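Local coordinates for protein glucokinase (Streptomyces griseus, PDB 3VGL) that probably phosphorylates D-glucose to glucose 6-phosphate at the expense of ATP, as a zinc-binding glucokinase of the ROK family, at residues A37-V48 / E86-V96; V57-V68 / V96-D105. All coordinates share one frame; numbering follows the deposited sequence.

Contact 1 of 2, residues A37-V48 / E86-V96; sequences AEGIVDAICAAV and EPLKDKVEQRV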
# COMPACT_ATOMS: atom_id res chain seq x y z
N ALA A 37 33.98 3.28 10.38
CA ALA A 37 34.54 1.95 10.20
C ALA A 37 35.85 1.77 10.97
O ALA A 37 36.10 0.70 11.54
CB ALA A 37 34.73 1.64 8.73
N GLU A 38 36.68 2.81 10.97
CA GLU A 38 37.96 2.76 11.69
C GLU A 38 37.73 2.72 13.21
O GLU A 38 38.41 1.98 13.93
CB GLU A 38 38.86 3.94 11.28
CG GLU A 38 39.26 3.96 9.78
CD GLU A 38 38.09 4.26 8.80
OE1 GLU A 38 37.07 4.89 9.17
OE2 GLU A 38 38.22 3.84 7.62
N GLY A 39 36.78 3.52 13.69
CA GLY A 39 36.40 3.51 15.09
C GLY A 39 35.82 2.17 15.50
O GLY A 39 36.05 1.70 16.62
N ILE A 40 35.07 1.54 14.59
CA ILE A 40 34.53 0.20 14.85
C ILE A 40 35.64 -0.84 15.00
O ILE A 40 35.57 -1.68 15.89
CB ILE A 40 33.49 -0.25 13.77
CG1 ILE A 40 32.22 0.59 13.91
CG2 ILE A 40 33.16 -1.77 13.90
CD1 ILE A 40 31.30 0.53 12.68
N VAL A 41 36.66 -0.79 14.15
CA VAL A 41 37.78 -1.73 14.33
C VAL A 41 38.45 -1.53 15.70
O VAL A 41 38.73 -2.51 16.39
CB VAL A 41 38.80 -1.70 13.17
CG1 VAL A 41 40.00 -2.63 13.46
CG2 VAL A 41 38.14 -2.09 11.85
N ASP A 42 38.66 -0.28 16.11
CA ASP A 42 39.19 0.02 17.44
C ASP A 42 38.33 -0.59 18.55
O ASP A 42 38.85 -1.20 19.47
CB ASP A 42 39.30 1.53 17.68
CG ASP A 42 40.41 2.20 16.87
OD1 ASP A 42 41.30 1.51 16.32
OD2 ASP A 42 40.40 3.44 16.81
N ALA A 43 37.00 -0.41 18.44
CA ALA A 43 36.05 -0.93 19.42
C ALA A 43 36.02 -2.45 19.45
O ALA A 43 35.88 -3.04 20.52
CB ALA A 43 34.66 -0.38 19.14
N ILE A 44 36.15 -3.09 18.29
CA ILE A 44 36.24 -4.55 18.23
C ILE A 44 37.46 -5.03 18.99
O ILE A 44 37.39 -5.97 19.77
CB ILE A 44 36.32 -5.09 16.79
CG1 ILE A 44 35.01 -4.84 16.05
CG2 ILE A 44 36.66 -6.59 16.78
CD1 ILE A 44 35.13 -5.02 14.54
N CYS A 45 38.58 -4.35 18.78
CA CYS A 45 39.80 -4.70 19.50
C CYS A 45 39.66 -4.52 21.01
O CYS A 45 40.12 -5.37 21.79
CB CYS A 45 40.97 -3.90 18.93
SG CYS A 45 41.39 -4.45 17.27
N ALA A 46 39.01 -3.43 21.42
CA ALA A 46 38.74 -3.19 22.85
C ALA A 46 37.81 -4.25 23.44
O ALA A 46 38.01 -4.72 24.57
CB ALA A 46 38.14 -1.82 23.06
N ALA A 47 36.78 -4.62 22.67
CA ALA A 47 35.84 -5.67 23.08
C ALA A 47 36.51 -7.03 23.23
O ALA A 47 36.28 -7.75 24.22
CB ALA A 47 34.66 -5.76 22.09
N VAL A 48 37.33 -7.39 22.25
CA VAL A 48 38.08 -8.65 22.31
C VAL A 48 39.01 -8.65 23.53
O VAL A 48 39.01 -9.60 24.30
CB VAL A 48 38.88 -8.93 21.00
CG1 VAL A 48 39.84 -10.12 21.18
CG2 VAL A 48 37.94 -9.16 19.82
N GLU A 86 33.82 -3.79 3.25
CA GLU A 86 34.74 -3.69 4.38
C GLU A 86 35.46 -5.02 4.70
O GLU A 86 34.82 -5.99 5.12
CB GLU A 86 33.98 -3.17 5.62
CG GLU A 86 34.78 -3.15 6.94
CD GLU A 86 35.75 -1.96 7.03
OE1 GLU A 86 36.43 -1.82 8.07
OE2 GLU A 86 35.82 -1.17 6.06
N PRO A 87 36.80 -5.08 4.52
CA PRO A 87 37.56 -6.30 4.81
C PRO A 87 37.79 -6.49 6.31
O PRO A 87 38.91 -6.37 6.84
CB PRO A 87 38.88 -6.08 4.05
CG PRO A 87 39.06 -4.62 4.05
CD PRO A 87 37.67 -4.00 3.99
N LEU A 88 36.71 -6.83 7.00
CA LEU A 88 36.73 -6.89 8.44
C LEU A 88 37.63 -7.99 8.98
O LEU A 88 38.36 -7.78 9.94
CB LEU A 88 35.28 -7.03 8.94
CG LEU A 88 35.03 -6.62 10.38
CD1 LEU A 88 35.41 -5.16 10.67
CD2 LEU A 88 33.55 -6.83 10.67
N LYS A 89 37.57 -9.17 8.36
CA LYS A 89 38.42 -10.29 8.77
C LYS A 89 39.89 -9.88 8.77
O LYS A 89 40.60 -10.06 9.76
CB LYS A 89 38.23 -11.49 7.85
CG LYS A 89 39.27 -12.61 8.06
CD LYS A 89 38.96 -13.80 7.20
CE LYS A 89 40.05 -14.85 7.30
NZ LYS A 89 39.55 -16.16 6.82
N ASP A 90 40.33 -9.30 7.65
CA ASP A 90 41.75 -8.94 7.49
C ASP A 90 42.18 -7.90 8.51
O ASP A 90 43.24 -8.03 9.12
CB ASP A 90 42.02 -8.43 6.08
CG ASP A 90 41.92 -9.53 5.03
OD1 ASP A 90 41.89 -10.73 5.40
OD2 ASP A 90 41.89 -9.19 3.83
N LYS A 91 41.35 -6.87 8.69
CA LYS A 91 41.67 -5.78 9.61
C LYS A 91 41.75 -6.23 11.07
O LYS A 91 42.65 -5.83 11.81
CB LYS A 91 40.67 -4.63 9.46
CG LYS A 91 40.89 -3.78 8.23
CD LYS A 91 39.92 -2.61 8.20
CE LYS A 91 40.40 -1.50 7.27
NZ LYS A 91 40.43 -1.95 5.86
N VAL A 92 40.82 -7.08 11.49
CA VAL A 92 40.82 -7.57 12.86
C VAL A 92 41.93 -8.61 13.09
O VAL A 92 42.54 -8.64 14.16
CB VAL A 92 39.42 -8.10 13.26
CG1 VAL A 92 39.44 -8.68 14.68
CG2 VAL A 92 38.40 -6.96 13.16
N GLU A 93 42.19 -9.45 12.09
CA GLU A 93 43.24 -10.48 12.22
C GLU A 93 44.59 -9.84 12.43
O GLU A 93 45.36 -10.26 13.29
CB GLU A 93 43.29 -11.41 11.01
CG GLU A 93 42.32 -12.56 11.15
CD GLU A 93 42.44 -13.61 10.06
OE1 GLU A 93 43.14 -13.39 9.04
OE2 GLU A 93 41.81 -14.67 10.24
N GLN A 94 44.87 -8.79 11.66
CA GLN A 94 46.18 -8.17 11.75
C GLN A 94 46.37 -7.44 13.10
O GLN A 94 47.49 -7.32 13.58
CB GLN A 94 46.47 -7.31 10.52
CG GLN A 94 46.00 -5.88 10.58
CD GLN A 94 47.08 -4.91 11.07
OE1 GLN A 94 46.83 -3.70 11.15
NE2 GLN A 94 48.26 -5.42 11.38
N ARG A 95 45.27 -7.01 13.72
CA ARG A 95 45.35 -6.33 15.02
C ARG A 95 45.25 -7.20 16.28
O ARG A 95 45.91 -6.90 17.28
CB ARG A 95 44.39 -5.15 15.08
CG ARG A 95 44.97 -3.93 14.40
CD ARG A 95 44.02 -2.78 14.43
NE ARG A 95 43.86 -2.23 15.77
CZ ARG A 95 43.11 -1.16 16.02
NH1 ARG A 95 42.50 -0.54 15.03
NH2 ARG A 95 42.99 -0.70 17.26
N VAL A 96 44.44 -8.26 16.24
CA VAL A 96 44.32 -9.14 17.41
C VAL A 96 45.27 -10.34 17.36
O VAL A 96 45.58 -10.93 18.40
CB VAL A 96 42.84 -9.60 17.71
CG1 VAL A 96 41.90 -8.40 17.78
CG2 VAL A 96 42.35 -10.63 16.69
O HOH W 1 35.05 -1.60 10.48
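Asp42 OD1 takes both terminal nitrogens of Arg95: NH1 at 2.7 Å from Asp42 OD1 is the straighter bond (151°), and NH2 at 2.9 Å is more bent. The oxygen lies in the guanidinium plane, whereas the carboxylate itself is turned 68° away, and this end-on salt bridge bridges the exposed edge of the helix pair. Arg95 reaches it through a chain bent at chi3, which lays one face of the guanidinium against Cys45 SG, 3.6 Å from Arg95 NE. Val41 CG1 comes obliquely to the same group.

Helix 37-48 and helix 88-96 cross here at -48°, their axes 10.3 Å apart, both belonging to the helical layer on the five-stranded sheet of an actin-like ATPase domain. Beneath the salt bridge the seam is apolar. Ile44 sends CD1 to Leu88 CD1 (3.9 Å), while its CG2 branch, anti to the backbone N, meets Val92 CG2. Further along, Val96 CG1 packs against Cys45 SG and Val48 CG1. At the other end Glu86, ahead of the helix, bends at chi2 to set its carboxylate by Ala37 CB, and one water donates to both Ala37 O (2.7 Å) and Glu86 OE1 (2.8 Å).

Contact 2 of 2, residues V57-V68 / V96-D105; sequences VEAVGIGAAGYV and VGLPVVVEND. With NA (sodium ion), chain C; BGC (beta-D-glucopyranose), chain D.
Asn104 ND2 donates to Gly66 O at 2.8 Å in a nearly straight bond (165°) that lies close to the amide plane of Asn104 and meets the Gly66 carbonyl from above its plane, so it helps fix the rotation of the amide. The same ND2 donates to glucose O4 at 3.2 Å. At the other end of the amide, Asn104 OD1 binds the sodium ion at 2.4 Å; two waters, Asn107 and Gly136 O complete the sodium site. With CG anti to the backbone N (chi1 166°), Asn104 extends to both sugar and metal. Beside it Asp105 receives two sugar hydroxyls, one on each carboxylate oxygen: glucose O4 donates to Asp105 OD1 (2.6 Å) and glucose O6 to Asp105 OD2 (2.7 Å).

Behind this first shell, Ala64 O accepts Asp105 N and Gly66 N from opposite faces, the latter closing an inverse gamma turn centred on Ala65. Strands 57-64 and 100-104 run parallel within the five-stranded sheet of the actin-like ATPase fold, joined by a ladder from Val60 N to Pro99 O up to Ala64 N to Glu103 O; its straightest bond is Glu103 N to Ile62 O (2.8 Å, 176°). On the face under helix 88-96, Ile62 CD1 lodges against Val100 CG1 (3.7 Å). Farther out, Leu98 CD1 touches Val60 CG2 and Val57 CG1.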
# COMPACT_ATOMS: atom_id res chain seq x y z
N VAL A 57 42.18 -17.82 24.70
CA VAL A 57 41.26 -17.71 23.55
C VAL A 57 41.94 -18.11 22.23
O VAL A 57 43.03 -17.62 21.91
CB VAL A 57 40.69 -16.27 23.45
CG1 VAL A 57 39.90 -16.06 22.15
CG2 VAL A 57 39.84 -15.94 24.67
N GLU A 58 41.25 -18.94 21.45
CA GLU A 58 41.79 -19.59 20.25
C GLU A 58 41.41 -18.91 18.93
O GLU A 58 42.15 -18.98 17.94
CB GLU A 58 41.27 -21.02 20.22
CG GLU A 58 42.09 -22.00 19.41
CD GLU A 58 42.19 -23.35 20.10
OE1 GLU A 58 41.13 -23.95 20.40
OE2 GLU A 58 43.32 -23.82 20.34
N ALA A 59 40.25 -18.26 18.90
CA ALA A 59 39.76 -17.63 17.68
C ALA A 59 38.74 -16.57 18.02
O ALA A 59 38.22 -16.55 19.13
CB ALA A 59 39.12 -18.68 16.76
N VAL A 60 38.42 -15.73 17.04
CA VAL A 60 37.40 -14.67 17.18
C VAL A 60 36.35 -14.86 16.08
O VAL A 60 36.69 -14.94 14.90
CB VAL A 60 38.02 -13.24 17.08
CG1 VAL A 60 36.95 -12.16 17.15
CG2 VAL A 60 39.06 -13.00 18.20
N GLY A 61 35.08 -14.94 16.47
CA GLY A 61 33.98 -14.91 15.50
C GLY A 61 33.26 -13.58 15.62
O GLY A 61 32.89 -13.17 16.72
N ILE A 62 33.02 -12.93 14.49
CA ILE A 62 32.33 -11.66 14.45
C ILE A 62 30.97 -11.91 13.81
O ILE A 62 30.91 -12.50 12.72
CB ILE A 62 33.12 -10.65 13.60
CG1 ILE A 62 34.38 -10.21 14.35
CG2 ILE A 62 32.23 -9.45 13.23
CD1 ILE A 62 35.37 -9.41 13.49
N GLY A 63 29.90 -11.50 14.49
CA GLY A 63 28.56 -11.42 13.87
C GLY A 63 28.32 -9.96 13.53
O GLY A 63 28.16 -9.14 14.43
N ALA A 64 28.32 -9.64 12.23
CA ALA A 64 28.29 -8.26 11.80
C ALA A 64 26.92 -7.92 11.21
O ALA A 64 26.42 -8.67 10.40
CB ALA A 64 29.36 -8.04 10.72
N ALA A 65 26.38 -6.76 11.59
CA ALA A 65 25.07 -6.32 11.09
C ALA A 65 25.17 -5.76 9.65
O ALA A 65 24.99 -4.56 9.41
CB ALA A 65 24.47 -5.30 12.03
N GLY A 66 25.42 -6.64 8.70
CA GLY A 66 25.39 -6.24 7.30
C GLY A 66 25.45 -7.44 6.39
O GLY A 66 25.49 -8.58 6.85
N TYR A 67 25.46 -7.15 5.08
CA TYR A 67 25.55 -8.16 4.04
C TYR A 67 27.00 -8.66 4.04
O TYR A 67 27.91 -7.89 3.72
CB TYR A 67 25.25 -7.51 2.67
CG TYR A 67 23.77 -7.26 2.35
CD1 TYR A 67 22.97 -6.51 3.21
CD2 TYR A 67 23.20 -7.75 1.17
CE1 TYR A 67 21.63 -6.25 2.89
CE2 TYR A 67 21.85 -7.50 0.85
CZ TYR A 67 21.08 -6.78 1.74
OH TYR A 67 19.74 -6.53 1.45
N VAL A 68 27.19 -9.92 4.43
CA VAL A 68 28.52 -10.54 4.49
C VAL A 68 28.70 -11.49 3.31
O VAL A 68 27.78 -12.23 2.95
CB VAL A 68 28.69 -11.28 5.82
CG1 VAL A 68 30.04 -12.06 5.85
CG2 VAL A 68 28.61 -10.28 6.96
N VAL A 96 44.44 -8.26 16.24
CA VAL A 96 44.32 -9.14 17.41
C VAL A 96 45.27 -10.34 17.36
O VAL A 96 45.58 -10.93 18.40
CB VAL A 96 42.84 -9.60 17.71
CG1 VAL A 96 41.90 -8.40 17.78
CG2 VAL A 96 42.35 -10.63 16.69
N GLY A 97 45.73 -10.71 16.17
CA GLY A 97 46.68 -11.82 16.01
C GLY A 97 46.08 -13.19 16.25
O GLY A 97 46.78 -14.13 16.61
N LEU A 98 44.76 -13.29 16.05
CA LEU A 98 44.04 -14.56 16.16
C LEU A 98 43.25 -14.76 14.86
O LEU A 98 42.93 -13.78 14.19
CB LEU A 98 43.09 -14.53 17.36
CG LEU A 98 43.65 -14.57 18.79
CD1 LEU A 98 42.54 -14.28 19.78
CD2 LEU A 98 44.31 -15.90 19.10
N PRO A 99 42.96 -16.03 14.50
CA PRO A 99 42.09 -16.27 13.34
C PRO A 99 40.71 -15.68 13.59
O PRO A 99 40.19 -15.74 14.71
CB PRO A 99 42.00 -17.80 13.27
CG PRO A 99 43.13 -18.31 14.07
CD PRO A 99 43.40 -17.29 15.13
N VAL A 100 40.12 -15.13 12.53
CA VAL A 100 38.80 -14.48 12.59
C VAL A 100 37.92 -15.03 11.47
O VAL A 100 38.38 -15.28 10.36
CB VAL A 100 38.94 -12.93 12.45
CG1 VAL A 100 37.55 -12.22 12.37
CG2 VAL A 100 39.81 -12.35 13.58
N VAL A 101 36.64 -15.25 11.79
CA VAL A 101 35.64 -15.54 10.78
C VAL A 101 34.61 -14.44 10.93
O VAL A 101 34.35 -14.02 12.05
CB VAL A 101 34.99 -16.92 10.97
CG1 VAL A 101 34.26 -17.02 12.30
CG2 VAL A 101 34.03 -17.24 9.82
N VAL A 102 34.09 -13.94 9.82
CA VAL A 102 33.05 -12.91 9.86
C VAL A 102 31.76 -13.51 9.32
O VAL A 102 31.73 -14.04 8.21
CB VAL A 102 33.44 -11.65 9.03
CG1 VAL A 102 32.29 -10.66 8.95
CG2 VAL A 102 34.67 -10.99 9.65
N GLU A 103 30.70 -13.47 10.12
CA GLU A 103 29.40 -13.98 9.69
C GLU A 103 28.40 -12.83 9.83
O GLU A 103 28.59 -11.92 10.61
CB GLU A 103 28.96 -15.16 10.57
CG GLU A 103 29.88 -16.39 10.49
CD GLU A 103 29.51 -17.40 9.41
OE1 GLU A 103 28.64 -17.13 8.56
OE2 GLU A 103 30.12 -18.49 9.42
N ASN A 104 27.30 -12.88 9.09
CA ASN A 104 26.21 -11.95 9.38
C ASN A 104 25.68 -12.19 10.79
O ASN A 104 25.59 -13.34 11.24
CB ASN A 104 25.12 -12.09 8.32
CG ASN A 104 23.84 -11.41 8.72
OD1 ASN A 104 22.95 -12.05 9.29
ND2 ASN A 104 23.73 -10.11 8.43
N ASP A 105 25.32 -11.12 11.49
CA ASP A 105 24.90 -11.21 12.89
C ASP A 105 23.69 -12.08 13.13
O ASP A 105 23.63 -12.78 14.13
CB ASP A 105 24.68 -9.81 13.51
CG ASP A 105 23.56 -9.02 12.85
OD1 ASP A 105 23.32 -9.20 11.65
OD2 ASP A 105 22.94 -8.17 13.52
NA NA C . 21.21 -12.89 7.94
C2 BGC D . 21.05 -5.63 7.97
C3 BGC D . 21.29 -7.11 8.30
C4 BGC D . 21.38 -7.34 9.81
C5 BGC D . 20.16 -6.71 10.46
C6 BGC D . 20.17 -6.85 11.98
C1 BGC D . 19.83 -5.16 8.74
O1 BGC D . 19.62 -3.78 8.56
O2 BGC D . 20.77 -5.55 6.57
O3 BGC D . 22.45 -7.57 7.69
O4 BGC D . 21.36 -8.73 10.07
O5 BGC D . 20.06 -5.33 10.14
O6 BGC D . 21.32 -6.24 12.54
O HOH W 2 22.31 -11.98 5.95
O HOH W 3 20.28 -10.67 8.27

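How the contacts relate
Contact 1 packs two helices on the strand pair of contact 2; their centres lie 9 Å apart and Val96 belongs to both. Along the chain the segments alternate: helix 37-52 leads into strand 57-64, and helix 88-96 into strand 100-104. Val48 rests on Val60, and Leu88 and Val92 on Ile62, while Glu93 OE2 probably accepts a hydrogen bond from Val100 N at 2.9 Å. Only contact 2 reaches the glucose and sodium directly. In contact 1 the Leu88 side chain stays about 12 Å from the sugar and that of Ile44 about 12 Å from the bound AMPPNP, whereas the Asp105 side chain is about 5 Å from this nucleotide.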